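Local coordinates for gram-negative insecticidal protein (Chromobacterium piscinae, PDB 6FBM) that acts as an insecticidal toxin that joins a MACPF domain to a beta-tripod domain and probably works by forming pores in target membranes, at residues A[79-87]-A[306-314]; A[338-346]-A[357-367]. All coordinates share one frame; numbering follows the deposited sequence.

Interaction 1. Residues A[79-87]-A[306-314]; sequences KEIEEYREK and QSQQSIPKV
R85 stretches from the first turns of helix 81-88 and lays the edge of its guanidinium group against the backbone of 306-314. Each terminal nitrogen takes a different carbonyl: R85 NH2 reaches S307 O at 2.8 Å, nearly end-on to the carbonyl, while R85 NH1 reaches Q309 O at 3.0 Å. Both oxygens lie close to the guanidinium plane, which fixes how the group is turned. R85 NH1 also meets E82 OE2 at 2.9 Å, tilted from that plane, in a salt bridge that uses the syn lone pair of the carboxylate.

E82 points its CG away from its own carbonyl carbon (chi1 -59°) and bends again at chi2, swinging the carboxylate to the loop. E82 OE1 accepts from I311 N at 2.8 Å in an almost straight bond (171°). The side chain of I311 reaches both charged groups and I81: CG1 lies near E82 OE1, CD1 over one face of the R85 guanidinium, and I311 CB packs on I81 CG2 at 3.9 Å, the isoleucines crossing at about a right angle. K313 slants across I81 and gives NZ to L116 O and Q114 O.

K99 adds a second cation at E82 OE2, and S102 OG a further partner at R85 NH2. With two cations beside it, the E82 carboxylate is probably held ionised; all three hydrogen bonds across the contact go to main-chain atoms of the loop, while I311 and K313 add side-chain packing.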
loop_
_atom_site.group_PDB
_atom_site.type_symbol
_atom_site.label_atom_id
_atom_site.label_comp_id
_atom_site.label_asym_id
_atom_site.label_seq_id
_atom_site.Cartn_x
_atom_site.Cartn_y
_atom_site.Cartn_z
ATOM N N LYS A 79 -45.425 2.059 21.299
ATOM C CA LYS A 79 -45.570 3.023 22.392
ATOM C C LYS A 79 -45.196 2.441 23.744
ATOM O O LYS A 79 -45.023 3.187 24.711
ATOM C CB LYS A 79 -46.996 3.547 22.441
ATOM C CG LYS A 79 -47.349 4.409 21.237
ATOM C CD LYS A 79 -48.818 4.864 21.350
ATOM C CE LYS A 79 -49.064 6.223 20.712
ATOM N NZ LYS A 79 -50.207 6.933 21.362
ATOM N N GLU A 80 -45.050 1.115 23.799
ATOM C CA GLU A 80 -44.882 0.390 25.036
ATOM C C GLU A 80 -43.565 -0.399 24.923
ATOM O O GLU A 80 -43.433 -1.261 24.062
ATOM C CB GLU A 80 -46.140 -0.480 25.242
ATOM C CG GLU A 80 -46.051 -1.632 26.247
ATOM C CD GLU A 80 -45.399 -1.231 27.562
ATOM O OE1 GLU A 80 -45.684 -0.102 28.027
ATOM O OE2 GLU A 80 -44.612 -2.032 28.119
ATOM N N ILE A 81 -42.594 -0.080 25.783
ATOM C CA ILE A 81 -41.240 -0.652 25.706
ATOM C C ILE A 81 -41.228 -2.191 25.713
ATOM O O ILE A 81 -40.462 -2.804 24.961
ATOM C CB ILE A 81 -40.299 -0.096 26.799
ATOM C CG1 ILE A 81 -38.825 -0.452 26.531
ATOM C CG2 ILE A 81 -40.667 -0.615 28.182
ATOM C CD1 ILE A 81 -38.191 0.362 25.425
ATOM N N GLU A 82 -42.079 -2.814 26.530
ATOM C CA GLU A 82 -42.117 -4.274 26.617
ATOM C C GLU A 82 -42.648 -4.911 25.338
ATOM O O GLU A 82 -42.270 -6.030 24.994
ATOM C CB GLU A 82 -42.973 -4.751 27.801
ATOM C CG GLU A 82 -42.527 -4.266 29.176
ATOM C CD GLU A 82 -41.046 -4.454 29.458
ATOM O OE1 GLU A 82 -40.414 -3.499 29.981
ATOM O OE2 GLU A 82 -40.517 -5.565 29.164
ATOM N N GLU A 83 -43.533 -4.212 24.639
ATOM C CA GLU A 83 -44.052 -4.716 23.380
ATOM C C GLU A 83 -42.967 -4.550 22.303
ATOM O O GLU A 83 -42.791 -5.426 21.455
ATOM C CB GLU A 83 -45.355 -4.003 23.001
ATOM C CG GLU A 83 -46.021 -4.530 21.732
ATOM C CD GLU A 83 -47.216 -3.690 21.329
ATOM O OE1 GLU A 83 -47.097 -2.903 20.345
ATOM O OE2 GLU A 83 -48.257 -3.766 22.042
ATOM N N TYR A 84 -42.245 -3.434 22.341
ATOM C CA TYR A 84 -41.093 -3.243 21.461
ATOM C C TYR A 84 -40.097 -4.395 21.582
ATOM O O TYR A 84 -39.668 -4.959 20.580
ATOM C CB TYR A 84 -40.381 -1.917 21.767
ATOM C CG TYR A 84 -39.073 -1.767 21.062
ATOM C CD1 TYR A 84 -39.003 -1.250 19.774
ATOM C CD2 TYR A 84 -37.887 -2.168 21.674
ATOM C CE1 TYR A 84 -37.777 -1.136 19.118
ATOM C CE2 TYR A 84 -36.669 -2.042 21.037
ATOM C CZ TYR A 84 -36.612 -1.523 19.770
ATOM O OH TYR A 84 -35.392 -1.403 19.164
ATOM N N ARG A 85 -39.745 -4.719 22.820
ATOM C CA ARG A 85 -38.860 -5.835 23.116
ATOM C C ARG A 85 -39.357 -7.149 22.546
ATOM O O ARG A 85 -38.565 -7.906 22.001
ATOM C CB ARG A 85 -38.679 -6.011 24.618
ATOM C CG ARG A 85 -37.960 -4.856 25.269
ATOM C CD ARG A 85 -37.985 -5.027 26.761
ATOM N NE ARG A 85 -36.988 -5.984 27.186
ATOM C CZ ARG A 85 -36.868 -6.477 28.419
ATOM N NH1 ARG A 85 -37.711 -6.117 29.391
ATOM N NH2 ARG A 85 -35.885 -7.339 28.677
ATOM N N GLU A 86 -40.654 -7.428 22.685
ATOM C CA GLU A 86 -41.254 -8.649 22.116
ATOM C C GLU A 86 -41.162 -8.648 20.616
ATOM O O GLU A 86 -40.795 -9.669 20.022
ATOM C CB GLU A 86 -42.715 -8.835 22.529
ATOM C CG GLU A 86 -42.865 -9.622 23.839
ATOM C CD GLU A 86 -44.189 -9.378 24.561
ATOM O OE1 GLU A 86 -44.937 -8.476 24.131
ATOM O OE2 GLU A 86 -44.473 -10.081 25.564
ATOM N N LYS A 87 -41.510 -7.514 20.009
ATOM C CA LYS A 87 -41.521 -7.403 18.555
ATOM C C LYS A 87 -40.125 -7.659 17.996
ATOM O O LYS A 87 -39.970 -8.377 17.030
ATOM C CB LYS A 87 -42.042 -6.037 18.112
ATOM C CG LYS A 87 -43.544 -5.848 18.171
ATOM C CD LYS A 87 -43.906 -4.360 18.128
ATOM C CE LYS A 87 -45.387 -4.116 17.922
ATOM N NZ LYS A 87 -45.781 -4.357 16.517
ATOM N N GLN A 306 -33.655 -13.138 34.976
ATOM C CA GLN A 306 -33.126 -11.778 35.096
ATOM C C GLN A 306 -33.431 -10.915 33.855
ATOM O O GLN A 306 -33.812 -9.744 33.989
ATOM C CB GLN A 306 -31.605 -11.820 35.368
ATOM C CG GLN A 306 -30.960 -10.456 35.684
ATOM C CD GLN A 306 -29.433 -10.448 35.745
ATOM O OE1 GLN A 306 -28.789 -11.456 36.051
ATOM N NE2 GLN A 306 -28.844 -9.282 35.470
ATOM N N SER A 307 -33.272 -11.487 32.659
ATOM C CA SER A 307 -33.465 -10.736 31.420
ATOM C C SER A 307 -34.925 -10.359 31.175
ATOM O O SER A 307 -35.189 -9.350 30.538
ATOM C CB SER A 307 -32.907 -11.491 30.214
ATOM O OG SER A 307 -33.734 -12.582 29.854
ATOM N N GLN A 308 -35.862 -11.147 31.691
ATOM C CA GLN A 308 -37.284 -10.888 31.466
ATOM C C GLN A 308 -37.929 -9.869 32.405
ATOM O O GLN A 308 -39.110 -9.602 32.254
ATOM C CB GLN A 308 -38.080 -12.191 31.516
ATOM C CG GLN A 308 -37.637 -13.232 30.514
ATOM C CD GLN A 308 -37.441 -12.653 29.127
ATOM O OE1 GLN A 308 -38.399 -12.478 28.377
ATOM N NE2 GLN A 308 -36.197 -12.346 28.784
ATOM N N GLN A 309 -37.192 -9.309 33.368
ATOM C CA GLN A 309 -37.738 -8.244 34.213
ATOM C C GLN A 309 -38.166 -7.088 33.323
ATOM O O GLN A 309 -37.489 -6.775 32.340
ATOM C CB GLN A 309 -36.718 -7.722 35.235
ATOM C CG GLN A 309 -36.441 -8.645 36.416
ATOM C CD GLN A 309 -35.422 -8.045 37.396
ATOM O OE1 GLN A 309 -35.769 -7.281 38.312
ATOM N NE2 GLN A 309 -34.146 -8.393 37.197
ATOM N N SER A 310 -39.286 -6.463 33.677
ATOM C CA SER A 310 -39.754 -5.265 32.992
ATOM C C SER A 310 -38.792 -4.102 33.196
ATOM O O SER A 310 -38.069 -4.026 34.201
ATOM C CB SER A 310 -41.141 -4.867 33.479
ATOM O OG SER A 310 -42.119 -5.685 32.849
ATOM N N ILE A 311 -38.784 -3.201 32.217
ATOM C CA ILE A 311 -38.043 -1.964 32.322
ATOM C C ILE A 311 -38.823 -1.111 33.305
ATOM O O ILE A 311 -40.056 -1.047 33.211
ATOM C CB ILE A 311 -37.946 -1.239 30.964
ATOM C CG1 ILE A 311 -37.269 -2.131 29.908
ATOM C CG2 ILE A 311 -37.225 0.104 31.096
ATOM C CD1 ILE A 311 -35.882 -2.634 30.269
ATOM N N PRO A 312 -38.141 -0.499 34.278
ATOM C CA PRO A 312 -38.853 0.401 35.183
ATOM C C PRO A 312 -39.392 1.645 34.448
ATOM O O PRO A 312 -38.681 2.220 33.618
ATOM C CB PRO A 312 -37.793 0.772 36.234
ATOM C CG PRO A 312 -36.470 0.439 35.628
ATOM C CD PRO A 312 -36.743 -0.720 34.705
ATOM N N LYS A 313 -40.638 2.033 34.750
ATOM C CA LYS A 313 -41.294 3.143 34.067
ATOM C C LYS A 313 -41.599 4.297 35.012
ATOM O O LYS A 313 -41.921 4.086 36.178
ATOM C CB LYS A 313 -42.600 2.666 33.424
ATOM C CG LYS A 313 -42.468 1.514 32.446
ATOM C CD LYS A 313 -41.508 1.824 31.303
ATOM C CE LYS A 313 -41.895 3.068 30.493
ATOM N NZ LYS A 313 -41.298 3.084 29.141
ATOM N N VAL A 314 -41.484 5.516 34.485
ATOM C CA VAL A 314 -41.920 6.735 35.146
ATOM C C VAL A 314 -43.307 7.004 34.579
ATOM O O VAL A 314 -43.449 7.587 33.518
ATOM C CB VAL A 314 -40.964 7.907 34.829
ATOM C CG1 VAL A 314 -41.528 9.229 35.321
ATOM C CG2 VAL A 314 -39.612 7.638 35.460
#

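Interaction 2. Residues A[338-346]-A[357-367]; sequences SEDLAVFNP and QFGQRNHASVA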
loop_
_atom_site.group_PDB
_atom_site.type_symbol
_atom_site.label_atom_id
_atom_site.label_comp_id
_atom_site.label_asym_id
_atom_site.label_seq_id
_atom_site.Cartn_x
_atom_site.Cartn_y
_atom_site.Cartn_z
ATOM N N SER A 338 -80.115 33.774 41.153
ATOM C CA SER A 338 -80.457 33.674 42.574
ATOM C C SER A 338 -79.166 33.475 43.330
ATOM O O SER A 338 -78.836 34.264 44.232
ATOM C CB SER A 338 -81.425 32.509 42.852
ATOM O OG SER A 338 -82.505 32.525 41.915
ATOM N N GLU A 339 -78.411 32.452 42.912
ATOM C CA GLU A 339 -77.157 32.109 43.574
ATOM C C GLU A 339 -76.002 33.023 43.192
ATOM O O GLU A 339 -75.988 33.648 42.120
ATOM C CB GLU A 339 -76.816 30.657 43.330
ATOM C CG GLU A 339 -77.861 29.704 43.894
ATOM C CD GLU A 339 -77.562 28.272 43.545
ATOM O OE1 GLU A 339 -78.072 27.372 44.236
ATOM O OE2 GLU A 339 -76.813 28.037 42.580
ATOM N N ASP A 340 -75.067 33.146 44.120
ATOM C CA ASP A 340 -73.838 33.892 43.916
ATOM C C ASP A 340 -72.819 32.914 43.302
ATOM O O ASP A 340 -72.794 31.733 43.643
ATOM C CB ASP A 340 -73.277 34.407 45.253
ATOM C CG ASP A 340 -74.118 35.503 45.906
ATOM O OD1 ASP A 340 -74.681 36.363 45.199
ATOM O OD2 ASP A 340 -74.144 35.525 47.172
ATOM N N LEU A 341 -71.977 33.421 42.409
ATOM C CA LEU A 341 -70.875 32.665 41.829
ATOM C C LEU A 341 -69.641 33.528 41.857
ATOM O O LEU A 341 -69.680 34.668 41.428
ATOM C CB LEU A 341 -71.143 32.319 40.364
ATOM C CG LEU A 341 -70.038 31.577 39.617
ATOM C CD1 LEU A 341 -69.765 30.233 40.271
ATOM C CD2 LEU A 341 -70.445 31.407 38.166
ATOM N N ALA A 342 -68.551 32.973 42.369
ATOM C CA ALA A 342 -67.250 33.557 42.176
ATOM C C ALA A 342 -66.314 32.446 41.659
ATOM O O ALA A 342 -66.454 31.256 42.021
ATOM C CB ALA A 342 -66.743 34.157 43.460
ATOM N N VAL A 343 -65.387 32.855 40.791
ATOM C CA VAL A 343 -64.421 31.951 40.224
ATOM C C VAL A 343 -63.039 32.495 40.428
ATOM O O VAL A 343 -62.829 33.699 40.551
ATOM C CB VAL A 343 -64.659 31.680 38.730
ATOM C CG1 VAL A 343 -65.955 30.900 38.538
ATOM C CG2 VAL A 343 -64.653 32.975 37.909
ATOM N N PHE A 344 -62.090 31.580 40.486
ATOM C CA PHE A 344 -60.721 31.912 40.812
ATOM C C PHE A 344 -59.785 31.131 39.891
ATOM O O PHE A 344 -59.974 29.931 39.696
ATOM C CB PHE A 344 -60.426 31.606 42.302
ATOM C CG PHE A 344 -61.205 32.452 43.271
ATOM C CD1 PHE A 344 -62.562 32.209 43.519
ATOM C CD2 PHE A 344 -60.589 33.475 43.957
ATOM C CE1 PHE A 344 -63.277 32.985 44.394
ATOM C CE2 PHE A 344 -61.296 34.260 44.865
ATOM C CZ PHE A 344 -62.649 34.016 45.085
ATOM N N ASN A 345 -58.807 31.835 39.329
ATOM C CA ASN A 345 -57.703 31.240 38.610
ATOM C C ASN A 345 -56.516 31.017 39.538
ATOM O O ASN A 345 -56.248 31.847 40.392
ATOM C CB ASN A 345 -57.229 32.156 37.489
ATOM C CG ASN A 345 -58.252 32.343 36.422
ATOM O OD1 ASN A 345 -59.181 31.565 36.296
ATOM N ND2 ASN A 345 -58.089 33.386 35.656
ATOM N N PRO A 346 -55.789 29.906 39.338
ATOM C CA PRO A 346 -54.522 29.729 40.013
ATOM C C PRO A 346 -53.439 30.484 39.270
ATOM O O PRO A 346 -53.470 30.550 38.046
ATOM C CB PRO A 346 -54.277 28.229 39.907
ATOM C CG PRO A 346 -54.937 27.837 38.634
ATOM C CD PRO A 346 -56.083 28.786 38.425
ATOM N N GLN A 357 -60.793 26.495 36.417
ATOM C CA GLN A 357 -61.114 27.467 37.473
ATOM C C GLN A 357 -61.597 26.768 38.706
ATOM O O GLN A 357 -62.200 25.698 38.623
ATOM C CB GLN A 357 -62.213 28.443 37.041
ATOM C CG GLN A 357 -61.640 29.729 36.529
ATOM C CD GLN A 357 -62.667 30.645 35.967
ATOM O OE1 GLN A 357 -63.840 30.297 35.832
ATOM N NE2 GLN A 357 -62.235 31.837 35.618
ATOM N N PHE A 358 -61.352 27.403 39.842
ATOM C CA PHE A 358 -62.053 27.030 41.059
ATOM C C PHE A 358 -63.357 27.829 41.144
ATOM O O PHE A 358 -63.339 29.049 40.910
ATOM C CB PHE A 358 -61.203 27.269 42.311
ATOM C CG PHE A 358 -61.801 26.678 43.521
ATOM C CD1 PHE A 358 -61.597 25.335 43.812
ATOM C CD2 PHE A 358 -62.656 27.412 44.327
ATOM C CE1 PHE A 358 -62.206 24.737 44.913
ATOM C CE2 PHE A 358 -63.265 26.825 45.441
ATOM C CZ PHE A 358 -63.028 25.495 45.727
ATOM N N GLY A 359 -64.458 27.153 41.473
ATOM C CA GLY A 359 -65.769 27.806 41.573
ATOM C C GLY A 359 -66.380 27.781 42.962
ATOM O O GLY A 359 -66.211 26.806 43.688
ATOM N N GLN A 360 -67.115 28.836 43.311
ATOM C CA GLN A 360 -67.745 29.003 44.629
ATOM C C GLN A 360 -69.158 29.533 44.511
ATOM O O GLN A 360 -69.408 30.453 43.724
ATOM C CB GLN A 360 -67.039 30.097 45.386
ATOM C CG GLN A 360 -65.976 29.618 46.310
ATOM C CD GLN A 360 -64.838 30.578 46.365
ATOM O OE1 GLN A 360 -63.781 30.308 45.810
ATOM N NE2 GLN A 360 -65.036 31.694 47.050
ATOM N N ARG A 361 -70.062 29.045 45.367
ATOM C CA ARG A 361 -71.393 29.626 45.470
ATOM C C ARG A 361 -71.434 30.824 46.421
ATOM O O ARG A 361 -72.189 30.829 47.393
ATOM C CB ARG A 361 -72.414 28.579 45.907
ATOM C CG ARG A 361 -73.847 28.982 45.522
ATOM C CD ARG A 361 -74.840 27.986 46.055
ATOM N NE ARG A 361 -74.621 26.665 45.510
ATOM C CZ ARG A 361 -75.230 25.560 45.944
ATOM N NH1 ARG A 361 -76.128 25.608 46.933
ATOM N NH2 ARG A 361 -74.945 24.392 45.383
ATOM N N ASN A 362 -70.637 31.852 46.148
ATOM C CA ASN A 362 -70.588 33.053 47.001
ATOM C C ASN A 362 -69.888 34.203 46.255
ATOM O O ASN A 362 -69.556 34.059 45.083
ATOM C CB ASN A 362 -69.915 32.726 48.343
ATOM C CG ASN A 362 -68.443 32.377 48.216
ATOM O OD1 ASN A 362 -67.642 33.189 47.744
ATOM N ND2 ASN A 362 -68.067 31.196 48.702
ATOM N N HIS A 363 -69.695 35.337 46.935
ATOM C CA HIS A 363 -69.054 36.541 46.370
ATOM C C HIS A 363 -67.755 36.919 47.077
ATOM O O HIS A 363 -67.271 38.031 46.897
ATOM C CB HIS A 363 -69.993 37.753 46.452
ATOM C CG HIS A 363 -70.979 37.860 45.328
ATOM N ND1 HIS A 363 -71.012 36.980 44.261
ATOM C CD2 HIS A 363 -71.948 38.779 45.090
ATOM C CE1 HIS A 363 -71.978 37.340 43.434
ATOM N NE2 HIS A 363 -72.554 38.429 43.910
ATOM N N ALA A 364 -67.161 35.992 47.839
ATOM C CA ALA A 364 -65.965 36.286 48.631
ATOM C C ALA A 364 -64.786 36.714 47.768
ATOM O O ALA A 364 -64.694 36.339 46.592
ATOM C CB ALA A 364 -65.575 35.083 49.471
ATOM N N SER A 365 -63.906 37.526 48.362
ATOM C CA SER A 365 -62.637 37.933 47.726
ATOM C C SER A 365 -61.571 36.833 47.690
ATOM O O SER A 365 -60.593 36.962 46.979
ATOM C CB SER A 365 -62.063 39.147 48.436
ATOM O OG SER A 365 -62.683 40.315 47.944
ATOM N N VAL A 366 -61.786 35.792 48.503
ATOM C CA VAL A 366 -60.835 34.727 48.792
ATOM C C VAL A 366 -61.448 33.401 48.325
ATOM O O VAL A 366 -62.653 33.155 48.534
ATOM C CB VAL A 366 -60.622 34.631 50.311
ATOM C CG1 VAL A 366 -59.614 33.540 50.670
ATOM C CG2 VAL A 366 -60.165 35.973 50.862
ATOM N N ALA A 367 -60.627 32.544 47.729
ATOM C CA ALA A 367 -61.073 31.224 47.301
ATOM C C ALA A 367 -61.283 30.292 48.491
ATOM O O ALA A 367 -60.448 30.256 49.404
ATOM C CB ALA A 367 -60.050 30.620 46.336
#
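With CG of F344 set opposite its own carbonyl carbon (chi1 -65°), the ring is carried from strand 342-346 against the loop 364-367 that follows strand 358-360. A367 lies over one face, its CB 3.9 Å from the F344 ring centroid in a CH-pi contact, while A364 O and S365 O come to the ring's edge. Q360 bends at chi2 and crosses F344 at about a right angle, yet its amide plane is only 13° from that of the ring, with Q360 OE1 3.1 Å from F344 CE1. Its NE2 is shared between N362 OD1 and V366 O, and OE1 accepts from D368 N, so the amide is held at both ends. N362 OD1 also takes A364 N at 2.8 Å, an Asx turn that shapes the loop.

The two strands run antiparallel as neighbours in a three-stranded sheet whose other edge is strand 326-331, within the region related to Vps62. A342 with Q360 and F344 with F358 are hydrogen-bonded pairs, and V343 with G359 is the non-hydrogen-bonded pair between them.

On the face of V343, the extended Q357 side chain hands NE2 to N345 OD1, in the plane of its own amide; its OE1 accepts from M422 N while lying against V343 CB. Toward the other end, D340 crosses H363 at about a right angle, with CB and OD1 over the imidazole face. Beyond it, the E339 carboxylate lies nearly parallel to the R361 guanidinium, over one face, in a long, charge-only salt bridge (E339 OE1 to R361 NE 3.7 Å), with no N-H pointing at the oxygen. E339 OE1 pairs more strongly with R454, and R361 NE donates to V455 O.

From the N terminus, the chain first lays down helix 81-88 in the MACPF region and runs through most of that region before 306-314 returns to the helix; interaction 1 thus closes a long loop, with 218 residues between its segments. The chain continues through strands 318-321 and 326-331 to strand 342-346, in the Vps62-related region, where interaction 2 closes a short connection of 10 residues that visits another sheet through strand 352-354. The contacts follow in series, neither nesting nor crossing. Their centres lie 47 Å apart and their nearest atoms about 23 Å: interaction 1 ties the loop between helix 300-304 and strand 318-321 to helix 81-88, interaction 2 joins neighbouring strands.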